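Local coordinates for protein putative phosphomethylpyrimidine kinase (Bacteroides thetaiotaomicron, PDB 3MBH) that probably phosphorylates pyridoxal with ATP, as a pyridoxal kinase of the ribokinase superfamily, and is seen here with pyridoxal in its substrate pocket, at residues V7-G18 and G35-L46; P242-F251 and L276-S287. All coordinates share one frame; numbering follows the deposited sequence.

Contact 1: V7-G18 and G35-L46; sequences VKKIAAVHDLSG and GFQVCPLPTAVL. With PXL (3-hydroxy-5-(hydroxymethyl)-2-methylisonicotinaldehyde), chain G.
V7 lays CG1 against the carbonyl of G35, where a beta-alpha-beta crossover of the ribokinase-type fold returns: strand 9-17, helix 24-33 and strand 37-40 make up the unit, and its two strands run parallel. G35 closes the helix with a Schellman motif, whose positive phi suits glycine. K8 offers its CB to the edge of the F36 ring, while its amine turns away to the carbonyl of K6. K9 and Q37 point the same way side by side, and a water joins K9 NZ, at the partly exposed end of its strand, to OE1 of the buried Q37. From here the ladder is regular: I10 N bonds to Q37 O (2.8 Å), and I10 O takes C39 N. The side chain of I10 reaches CD1 over to F36 CB (3.6 Å). The small A12 lets its CB come within 3.5 Å of V38 CG1, under helix 24-33. V13 sets CG2 beside L41 CD2 and sends CG1 across T43 CG2. Between A12 and L16 the register slips by one residue; in this break H14 O accepts T43 N. T43 OG1 lies 2.9 Å from D15 N, but at a poor angle for a hydrogen bond; it is bonded to the carbonyl of Y85. Within this break D15 turns its carboxylate to the pyridoxal: with CG lodged between backbone N and carbonyl carbon (chi1 72°), D15 OD1 lies 2.6 Å from PXL N1, the ring nitrogen. L16 then resumes pairing, its N bonded to A44 O and its O to L46 N. S17 OG donates to D15 OD2 (2.9 Å), and S23 binds the same oxygen, so the carboxylate is held in place. Beside it, L46 CD2 meets the ligand methyl C2A at 3.6 Å.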
loop_
_atom_site.group_PDB
_atom_site.type_symbol
_atom_site.label_atom_id
_atom_site.label_comp_id
_atom_site.label_asym_id
_atom_site.label_seq_id
_atom_site.Cartn_x
_atom_site.Cartn_y
_atom_site.Cartn_z
ATOM N N VAL A 7 -21.579 0.292 4.893
ATOM C CA VAL A 7 -20.691 0.569 6.032
ATOM C C VAL A 7 -21.428 0.274 7.344
ATOM O O VAL A 7 -22.411 0.924 7.639
ATOM C CB VAL A 7 -20.259 2.062 6.087
ATOM C CG1 VAL A 7 -19.471 2.358 7.404
ATOM C CG2 VAL A 7 -19.426 2.427 4.850
ATOM N N LYS A 8 -20.927 -0.670 8.140
ATOM C CA LYS A 8 -21.588 -1.037 9.403
ATOM C C LYS A 8 -21.380 0.049 10.473
ATOM O O LYS A 8 -20.392 0.790 10.435
ATOM C CB LYS A 8 -21.100 -2.416 9.894
ATOM C CG LYS A 8 -21.155 -3.562 8.816
ATOM C CD LYS A 8 -22.414 -3.509 7.982
ATOM C CE LYS A 8 -22.561 -4.698 6.955
ATOM N NZ LYS A 8 -21.817 -4.516 5.640
ATOM N N LYS A 9 -22.335 0.151 11.400
ATOM C CA LYS A 9 -22.326 1.161 12.446
ATOM C C LYS A 9 -22.154 0.530 13.840
ATOM O O LYS A 9 -22.799 -0.484 14.196
ATOM C CB LYS A 9 -23.626 1.984 12.454
ATOM C CG LYS A 9 -24.060 2.637 11.151
ATOM C CD LYS A 9 -25.285 3.555 11.418
ATOM C CE LYS A 9 -26.397 3.342 10.465
ATOM N NZ LYS A 9 -26.160 3.878 9.074
ATOM N N ILE A 10 -21.295 1.146 14.618
ATOM C CA ILE A 10 -21.034 0.743 15.992
ATOM C C ILE A 10 -21.424 1.834 16.955
ATOM O O ILE A 10 -20.888 2.946 16.864
ATOM C CB ILE A 10 -19.545 0.419 16.168
ATOM C CG1 ILE A 10 -19.137 -0.664 15.163
ATOM C CG2 ILE A 10 -19.269 -0.009 17.607
ATOM C CD1 ILE A 10 -17.628 -0.927 15.085
ATOM N N ALA A 11 -22.331 1.559 17.881
ATOM C CA ALA A 11 -22.629 2.530 18.919
ATOM C C ALA A 11 -21.509 2.378 19.992
ATOM O O ALA A 11 -21.333 1.290 20.545
ATOM C CB ALA A 11 -24.051 2.287 19.523
ATOM N N ALA A 12 -20.798 3.472 20.285
ATOM C CA ALA A 12 -19.670 3.496 21.178
ATOM C C ALA A 12 -20.031 4.228 22.468
ATOM O O ALA A 12 -20.191 5.457 22.482
ATOM C CB ALA A 12 -18.438 4.140 20.496
ATOM N N VAL A 13 -20.217 3.456 23.529
ATOM C CA VAL A 13 -20.646 3.948 24.855
ATOM C C VAL A 13 -19.383 4.097 25.761
ATOM O O VAL A 13 -19.023 3.199 26.502
ATOM C CB VAL A 13 -21.736 3.029 25.495
ATOM C CG1 VAL A 13 -22.334 3.731 26.738
ATOM C CG2 VAL A 13 -22.823 2.629 24.421
ATOM N N HIS A 14 -18.727 5.247 25.614
ATOM C CA HIS A 14 -17.481 5.545 26.227
ATOM C C HIS A 14 -17.471 7.036 26.507
ATOM O O HIS A 14 -18.260 7.789 25.932
ATOM C CB HIS A 14 -16.297 5.259 25.288
ATOM C CG HIS A 14 -16.154 3.825 24.879
ATOM N ND1 HIS A 14 -15.205 2.998 25.433
ATOM C CD2 HIS A 14 -16.759 3.104 23.907
ATOM C CE1 HIS A 14 -15.289 1.796 24.885
ATOM N NE2 HIS A 14 -16.227 1.826 23.954
ATOM N N ASP A 15 -16.562 7.453 27.373
ATOM C CA ASP A 15 -16.320 8.841 27.615
ATOM C C ASP A 15 -15.509 9.553 26.501
ATOM O O ASP A 15 -14.869 8.928 25.638
ATOM C CB ASP A 15 -15.643 8.985 28.954
ATOM C CG ASP A 15 -14.215 8.503 28.916
ATOM O OD1 ASP A 15 -13.983 7.276 29.194
ATOM O OD2 ASP A 15 -13.343 9.323 28.498
ATOM N N LEU A 16 -15.572 10.892 26.515
ATOM C CA LEU A 16 -14.753 11.755 25.671
ATOM C C LEU A 16 -13.782 12.472 26.571
ATOM O O LEU A 16 -14.192 13.289 27.403
ATOM C CB LEU A 16 -15.584 12.762 24.907
ATOM C CG LEU A 16 -14.854 13.606 23.808
ATOM C CD1 LEU A 16 -14.508 12.732 22.581
ATOM C CD2 LEU A 16 -15.650 14.795 23.370
ATOM N N SER A 17 -12.504 12.117 26.401
ATOM C CA SER A 17 -11.411 12.707 27.093
ATOM C C SER A 17 -10.513 13.515 26.137
ATOM O O SER A 17 -10.047 13.015 25.142
ATOM C CB SER A 17 -10.545 11.638 27.771
ATOM O OG SER A 17 -11.137 11.174 28.948
ATOM N N GLY A 18 -10.215 14.749 26.524
ATOM C CA GLY A 18 -9.378 15.624 25.752
ATOM C C GLY A 18 -7.953 15.148 25.529
ATOM O O GLY A 18 -7.488 15.158 24.406
ATOM N N GLY A 35 -12.963 0.492 8.964
ATOM C CA GLY A 35 -14.059 0.493 8.013
ATOM C C GLY A 35 -15.441 0.649 8.584
ATOM O O GLY A 35 -16.410 0.491 7.859
ATOM N N PHE A 36 -15.543 1.009 9.867
ATOM C CA PHE A 36 -16.826 1.070 10.560
ATOM C C PHE A 36 -17.116 2.490 10.929
ATOM O O PHE A 36 -16.183 3.231 11.230
ATOM C CB PHE A 36 -16.798 0.191 11.804
ATOM C CG PHE A 36 -16.474 -1.222 11.483
ATOM C CD1 PHE A 36 -17.425 -2.024 10.872
ATOM C CD2 PHE A 36 -15.200 -1.728 11.686
ATOM C CE1 PHE A 36 -17.115 -3.314 10.495
ATOM C CE2 PHE A 36 -14.886 -2.987 11.318
ATOM C CZ PHE A 36 -15.839 -3.798 10.731
ATOM N N GLN A 37 -18.385 2.893 10.839
ATOM C CA GLN A 37 -18.796 4.183 11.382
ATOM C C GLN A 37 -19.051 4.034 12.901
ATOM O O GLN A 37 -19.761 3.126 13.306
ATOM C CB GLN A 37 -20.076 4.699 10.701
ATOM C CG GLN A 37 -20.515 6.019 11.310
ATOM C CD GLN A 37 -21.768 6.596 10.642
ATOM O OE1 GLN A 37 -22.412 5.934 9.874
ATOM N NE2 GLN A 37 -22.060 7.859 10.915
ATOM N N VAL A 38 -18.447 4.904 13.702
ATOM C CA VAL A 38 -18.584 4.907 15.132
ATOM C C VAL A 38 -19.525 6.056 15.493
ATOM O O VAL A 38 -19.320 7.218 15.075
ATOM C CB VAL A 38 -17.262 5.135 15.806
ATOM C CG1 VAL A 38 -17.429 5.276 17.305
ATOM C CG2 VAL A 38 -16.268 4.029 15.411
ATOM N N CYS A 39 -20.568 5.705 16.226
ATOM C CA CYS A 39 -21.618 6.612 16.658
ATOM C C CYS A 39 -21.528 6.718 18.168
ATOM O O CYS A 39 -22.001 5.830 18.906
ATOM C CB CYS A 39 -22.966 6.094 16.244
ATOM S SG CYS A 39 -23.231 6.044 14.500
ATOM N N PRO A 40 -20.948 7.817 18.655
ATOM C CA PRO A 40 -20.726 7.951 20.097
ATOM C C PRO A 40 -21.999 8.213 20.923
ATOM O O PRO A 40 -22.829 9.074 20.535
ATOM C CB PRO A 40 -19.798 9.161 20.220
ATOM C CG PRO A 40 -20.006 9.937 18.930
ATOM C CD PRO A 40 -20.385 8.933 17.880
ATOM N N LEU A 41 -22.129 7.444 22.005
ATOM C CA LEU A 41 -23.050 7.698 23.116
ATOM C C LEU A 41 -22.154 8.030 24.308
ATOM O O LEU A 41 -21.756 7.151 25.035
ATOM C CB LEU A 41 -23.888 6.476 23.444
ATOM C CG LEU A 41 -24.985 6.681 24.503
ATOM C CD1 LEU A 41 -25.926 7.807 24.073
ATOM C CD2 LEU A 41 -25.728 5.352 24.741
ATOM N N PRO A 42 -21.819 9.312 24.485
ATOM C CA PRO A 42 -20.791 9.701 25.418
ATOM C C PRO A 42 -21.256 9.616 26.876
ATOM O O PRO A 42 -22.365 10.024 27.185
ATOM C CB PRO A 42 -20.476 11.151 25.006
ATOM C CG PRO A 42 -21.781 11.648 24.410
ATOM C CD PRO A 42 -22.340 10.461 23.708
ATOM N N THR A 43 -20.424 9.014 27.733
ATOM C CA THR A 43 -20.773 8.721 29.125
ATOM C C THR A 43 -20.377 9.847 30.073
ATOM O O THR A 43 -20.929 9.951 31.192
ATOM C CB THR A 43 -20.121 7.424 29.560
ATOM O OG1 THR A 43 -18.689 7.551 29.413
ATOM C CG2 THR A 43 -20.661 6.187 28.667
ATOM N N ALA A 44 -19.433 10.665 29.626
ATOM C CA ALA A 44 -18.807 11.700 30.442
ATOM C C ALA A 44 -17.924 12.535 29.535
ATOM O O ALA A 44 -17.508 12.060 28.491
ATOM C CB ALA A 44 -17.950 11.117 31.585
ATOM N N VAL A 45 -17.629 13.751 29.968
ATOM C CA VAL A 45 -16.616 14.609 29.361
ATOM C C VAL A 45 -15.497 14.911 30.341
ATOM O O VAL A 45 -15.752 15.358 31.455
ATOM C CB VAL A 45 -17.230 15.886 28.826
ATOM C CG1 VAL A 45 -16.124 16.888 28.348
ATOM C CG2 VAL A 45 -18.093 15.493 27.640
ATOM N N LEU A 46 -14.269 14.635 29.940
ATOM C CA LEU A 46 -13.110 14.915 30.775
ATOM C C LEU A 46 -12.035 15.662 29.991
ATOM O O LEU A 46 -11.865 15.434 28.802
ATOM C CB LEU A 46 -12.514 13.598 31.348
ATOM C CG LEU A 46 -13.405 12.625 32.179
ATOM C CD1 LEU A 46 -14.250 11.676 31.299
ATOM C CD2 LEU A 46 -12.519 11.754 33.112
HETATM O OP4 PXL G . -10.619 2.633 29.412
HETATM C C5A PXL G . -9.663 3.321 30.205
HETATM C C5 PXL G . -10.221 4.703 30.560
HETATM C C6 PXL G . -11.268 5.333 29.917
HETATM N N1 PXL G . -11.719 6.526 30.302
HETATM C C2 PXL G . -11.215 7.288 31.295
HETATM C C3 PXL G . -10.080 6.732 32.045
HETATM C C4 PXL G . -9.604 5.382 31.662
HETATM C C4A PXL G . -8.454 4.714 32.268
HETATM O O4A PXL G . -7.787 5.453 32.920
HETATM O O3 PXL G . -9.497 7.338 33.091
HETATM C C2A PXL G . -11.860 8.647 31.513
HETATM O O HOH W 1 -22.451 4.398 7.858
HETATM O O HOH W 2 -18.450 -1.567 7.487
HETATM O O HOH W 3 -24.809 6.802 8.998
#

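Contact 2: P242-F251 and L276-S287; sequences PMALDRATQF and LHNLDMPIQMAS
D246 grips the returning loop with both carboxylate oxygens: A286 N (2.8 Å) and S287 N bond to its OD1, the latter on the syn lone pair, while S287 OG donates to OD2 at 2.5 Å. An aspartate suits this buried spot because one group can satisfy two amides and a hydroxyl. One turn on, Q250 NE2 meets Q284 O (2.8 Å) almost in the amide plane, and a water links Q250 OE1 to Q284 N. I283 has CG1 anti to its backbone N, and a chi2 near 147°, off staggered, swings CD1 tightly onto the backbone of D246 and R247, 3.2 Å from R247 N. Its CG2 touches SE of M243, here a selenomethionine. R247 bends at chi3 to bring NH2 to L279 O (2.7 Å), met at the guanidinium edge; its NH1 is salt-bridged to D239. L279 lays CD2 over one face of the F251 ring, a CH-pi contact, and L276 CA meets that ring's edge. Farther out, helix 223-236 packs behind A244 and A248, and I283 and Q284 bond to a neighbouring subunit. The whole is an irregular C-terminal loop strapped along helix 241-257 by side-chain-to-backbone bonds, leading into strand 288-290, antiparallel to 207-213.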
loop_
_atom_site.group_PDB
_atom_site.type_symbol
_atom_site.label_atom_id
_atom_site.label_comp_id
_atom_site.label_asym_id
_atom_site.label_seq_id
_atom_site.Cartn_x
_atom_site.Cartn_y
_atom_site.Cartn_z
ATOM N N PRO A 242 -8.728 -16.228 17.684
ATOM C CA PRO A 242 -7.277 -16.169 17.858
ATOM C C PRO A 242 -6.640 -15.140 16.915
ATOM O O PRO A 242 -5.672 -14.477 17.295
ATOM C CB PRO A 242 -6.815 -17.622 17.576
ATOM C CG PRO A 242 -7.939 -18.250 16.841
ATOM C CD PRO A 242 -9.189 -17.565 17.276
HETATM N N MSE A 243 -7.212 -14.966 15.710
HETATM C CA MSE A 243 -6.699 -13.950 14.799
HETATM C C MSE A 243 -6.912 -12.538 15.379
HETATM O O MSE A 243 -6.007 -11.711 15.284
HETATM C CB MSE A 243 -7.314 -14.076 13.401
HETATM C CG MSE A 243 -7.005 -12.894 12.503
HETATM SE SE MSE A 243 -5.157 -13.019 11.894
HETATM C CE MSE A 243 -5.388 -14.511 10.610
ATOM N N ALA A 244 -8.079 -12.293 16.000
ATOM C CA ALA A 244 -8.378 -11.011 16.665
ATOM C C ALA A 244 -7.364 -10.731 17.744
ATOM O O ALA A 244 -6.825 -9.630 17.826
ATOM C CB ALA A 244 -9.793 -11.006 17.250
ATOM N N LEU A 245 -7.106 -11.718 18.582
ATOM C CA LEU A 245 -6.069 -11.613 19.605
ATOM C C LEU A 245 -4.666 -11.220 19.070
ATOM O O LEU A 245 -3.951 -10.410 19.685
ATOM C CB LEU A 245 -5.941 -12.956 20.361
ATOM C CG LEU A 245 -7.152 -13.451 21.167
ATOM C CD1 LEU A 245 -6.840 -14.856 21.840
ATOM C CD2 LEU A 245 -7.604 -12.447 22.170
ATOM N N ASP A 246 -4.258 -11.838 17.960
ATOM C CA ASP A 246 -2.970 -11.516 17.308
ATOM C C ASP A 246 -2.942 -10.120 16.743
ATOM O O ASP A 246 -1.985 -9.381 16.989
ATOM C CB ASP A 246 -2.653 -12.555 16.225
ATOM C CG ASP A 246 -2.127 -13.862 16.847
ATOM O OD1 ASP A 246 -1.159 -13.761 17.637
ATOM O OD2 ASP A 246 -2.659 -14.949 16.577
ATOM N N ARG A 247 -4.008 -9.733 16.040
ATOM C CA ARG A 247 -4.090 -8.393 15.490
ATOM C C ARG A 247 -4.013 -7.355 16.598
ATOM O O ARG A 247 -3.269 -6.381 16.471
ATOM C CB ARG A 247 -5.358 -8.217 14.675
ATOM C CG ARG A 247 -5.379 -9.049 13.447
ATOM C CD ARG A 247 -6.572 -8.714 12.507
ATOM N NE ARG A 247 -6.475 -7.390 11.934
ATOM C CZ ARG A 247 -7.431 -6.819 11.225
ATOM N NH1 ARG A 247 -8.578 -7.453 11.008
ATOM N NH2 ARG A 247 -7.224 -5.600 10.715
ATOM N N ALA A 248 -4.787 -7.542 17.678
ATOM C CA ALA A 248 -4.844 -6.570 18.804
ATOM C C ALA A 248 -3.500 -6.459 19.528
ATOM O O ALA A 248 -2.991 -5.356 19.710
ATOM C CB ALA A 248 -5.954 -6.885 19.789
ATOM N N THR A 249 -2.869 -7.585 19.843
ATOM C CA THR A 249 -1.618 -7.556 20.570
ATOM C C THR A 249 -0.459 -6.989 19.721
ATOM O O THR A 249 0.376 -6.241 20.229
ATOM C CB THR A 249 -1.294 -8.938 21.182
ATOM O OG1 THR A 249 -1.347 -9.975 20.187
ATOM C CG2 THR A 249 -2.310 -9.261 22.355
ATOM N N GLN A 250 -0.415 -7.323 18.427
ATOM C CA GLN A 250 0.646 -6.832 17.567
ATOM C C GLN A 250 0.537 -5.334 17.322
ATOM O O GLN A 250 1.541 -4.648 17.316
ATOM C CB GLN A 250 0.722 -7.663 16.284
ATOM C CG GLN A 250 1.230 -9.089 16.710
ATOM C CD GLN A 250 1.380 -10.048 15.563
ATOM O OE1 GLN A 250 1.797 -9.636 14.468
ATOM N NE2 GLN A 250 1.025 -11.335 15.792
ATOM N N PHE A 251 -0.684 -4.833 17.209
ATOM C CA PHE A 251 -0.924 -3.408 17.015
ATOM C C PHE A 251 -0.448 -2.657 18.228
ATOM O O PHE A 251 0.281 -1.700 18.090
ATOM C CB PHE A 251 -2.403 -3.118 16.770
ATOM C CG PHE A 251 -2.708 -1.698 16.467
ATOM C CD1 PHE A 251 -2.288 -1.127 15.271
ATOM C CD2 PHE A 251 -3.425 -0.914 17.370
ATOM C CE1 PHE A 251 -2.589 0.222 14.983
ATOM C CE2 PHE A 251 -3.751 0.385 17.080
ATOM C CZ PHE A 251 -3.318 0.965 15.885
ATOM N N LEU A 276 -1.271 3.622 13.062
ATOM C CA LEU A 276 -2.623 3.342 12.639
ATOM C C LEU A 276 -2.706 2.671 11.246
ATOM O O LEU A 276 -3.508 1.764 11.031
ATOM C CB LEU A 276 -3.407 4.663 12.657
ATOM C CG LEU A 276 -4.926 4.704 12.610
ATOM C CD1 LEU A 276 -5.559 3.907 13.756
ATOM C CD2 LEU A 276 -5.364 6.196 12.629
ATOM N N HIS A 277 -1.858 3.066 10.312
ATOM C CA HIS A 277 -1.909 2.442 9.017
ATOM C C HIS A 277 -1.395 1.027 8.988
ATOM O O HIS A 277 -1.454 0.402 7.950
ATOM C CB HIS A 277 -1.270 3.357 7.950
ATOM C CG HIS A 277 -1.984 4.674 7.851
ATOM N ND1 HIS A 277 -2.951 4.930 6.899
ATOM C CD2 HIS A 277 -1.944 5.777 8.651
ATOM C CE1 HIS A 277 -3.430 6.153 7.083
ATOM N NE2 HIS A 277 -2.850 6.678 8.153
ATOM N N ASN A 278 -0.932 0.477 10.112
ATOM C CA ASN A 278 -0.537 -0.919 10.134
ATOM C C ASN A 278 -1.635 -1.876 10.504
ATOM O O ASN A 278 -1.440 -3.081 10.412
ATOM C CB ASN A 278 0.676 -1.125 11.026
ATOM C CG ASN A 278 1.836 -0.298 10.571
ATOM O OD1 ASN A 278 2.170 -0.268 9.381
ATOM N ND2 ASN A 278 2.429 0.413 11.485
ATOM N N LEU A 279 -2.813 -1.368 10.825
ATOM C CA LEU A 279 -3.960 -2.249 11.145
ATOM C C LEU A 279 -4.321 -3.198 10.039
ATOM O O LEU A 279 -4.904 -4.247 10.262
ATOM C CB LEU A 279 -5.223 -1.442 11.465
ATOM C CG LEU A 279 -5.414 -0.943 12.862
ATOM C CD1 LEU A 279 -6.579 0.049 12.914
ATOM C CD2 LEU A 279 -5.615 -2.148 13.760
ATOM N N ASP A 280 -3.974 -2.820 8.834
ATOM C CA ASP A 280 -4.362 -3.525 7.642
ATOM C C ASP A 280 -3.572 -4.750 7.257
ATOM O O ASP A 280 -3.979 -5.501 6.357
ATOM C CB ASP A 280 -4.179 -2.565 6.449
ATOM C CG ASP A 280 -5.477 -2.047 5.967
ATOM O OD1 ASP A 280 -6.454 -2.769 6.269
ATOM O OD2 ASP A 280 -5.524 -0.964 5.311
HETATM N N MSE A 281 -2.422 -4.919 7.857
HETATM C CA MSE A 281 -1.392 -5.695 7.208
HETATM C C MSE A 281 -1.465 -7.205 7.494
HETATM O O MSE A 281 -2.158 -7.622 8.408
HETATM C CB MSE A 281 -0.071 -5.157 7.681
HETATM C CG MSE A 281 0.187 -5.591 9.060
HETATM SE SE MSE A 281 1.773 -4.726 9.651
HETATM C CE MSE A 281 2.990 -5.416 8.348
ATOM N N PRO A 282 -0.722 -8.016 6.717
ATOM C CA PRO A 282 -0.576 -9.428 7.048
ATOM C C PRO A 282 -0.117 -9.627 8.489
ATOM O O PRO A 282 0.709 -8.881 8.987
ATOM C CB PRO A 282 0.525 -9.911 6.093
ATOM C CG PRO A 282 0.495 -8.981 4.937
ATOM C CD PRO A 282 0.022 -7.665 5.492
ATOM N N ILE A 283 -0.617 -10.660 9.129
ATOM C CA ILE A 283 -0.229 -10.933 10.499
ATOM C C ILE A 283 0.286 -12.396 10.651
ATOM O O ILE A 283 -0.173 -13.326 9.948
ATOM C CB ILE A 283 -1.390 -10.496 11.357
ATOM C CG1 ILE A 283 -1.255 -10.997 12.779
ATOM C CG2 ILE A 283 -2.752 -10.850 10.668
ATOM C CD1 ILE A 283 -1.831 -10.031 13.714
ATOM N N GLN A 284 1.322 -12.604 11.451
ATOM C CA GLN A 284 1.749 -13.974 11.701
ATOM C C GLN A 284 1.223 -14.296 13.078
ATOM O O GLN A 284 1.226 -13.458 13.965
ATOM C CB GLN A 284 3.280 -14.190 11.586
ATOM C CG GLN A 284 3.836 -15.462 12.334
ATOM C CD GLN A 284 5.335 -15.687 12.105
ATOM O OE1 GLN A 284 5.987 -14.929 11.370
ATOM N NE2 GLN A 284 5.879 -16.752 12.711
HETATM N N MSE A 285 0.763 -15.515 13.255
HETATM C CA MSE A 285 0.094 -15.863 14.466
HETATM C C MSE A 285 1.023 -16.230 15.613
HETATM O O MSE A 285 1.980 -16.970 15.450
HETATM C CB MSE A 285 -0.925 -16.951 14.195
HETATM C CG MSE A 285 -2.168 -16.366 13.504
HETATM SE SE MSE A 285 -3.615 -17.646 13.473
HETATM C CE MSE A 285 -4.661 -16.812 14.799
ATOM N N ALA A 286 0.687 -15.709 16.776
ATOM C CA ALA A 286 1.392 -15.995 18.018
ATOM C C ALA A 286 0.456 -16.711 19.050
ATOM O O ALA A 286 0.916 -17.440 19.911
ATOM C CB ALA A 286 1.932 -14.730 18.553
ATOM N N SER A 287 -0.845 -16.547 18.927
ATOM C CA SER A 287 -1.798 -17.198 19.830
ATOM C C SER A 287 -1.768 -18.741 19.758
ATOM O O SER A 287 -1.498 -19.358 18.706
ATOM C CB SER A 287 -3.218 -16.648 19.560
ATOM O OG SER A 287 -3.502 -16.722 18.188
HETATM O O HOH W 4 -8.485 -3.483 9.023
HETATM O O HOH W 5 -3.711 -6.170 11.825
HETATM O O HOH W 6 3.171 -10.279 12.061
#

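How the contacts relate
Contact 1 and contact 2 lie apart in the chain, their centres 23 Å from each other and their nearest atoms about 8 Å apart, and they do not touch. Helix 24-33 mediates between them: I10, A12 and V38 of contact 1 pack on it, as do F251, L276 and L279 of contact 2. Contact 1 reaches the pyridoxal pocket through D15, S17 and L46, whereas contact 2 lies away from it. H277 and D280, seen to bind zinc in a structure of this protein, though none is bound to this chain, belong to 276-287, and the D280 carboxylate lies about 8 Å from CA of G35 in contact 1. Both contacts also meet the second subunit.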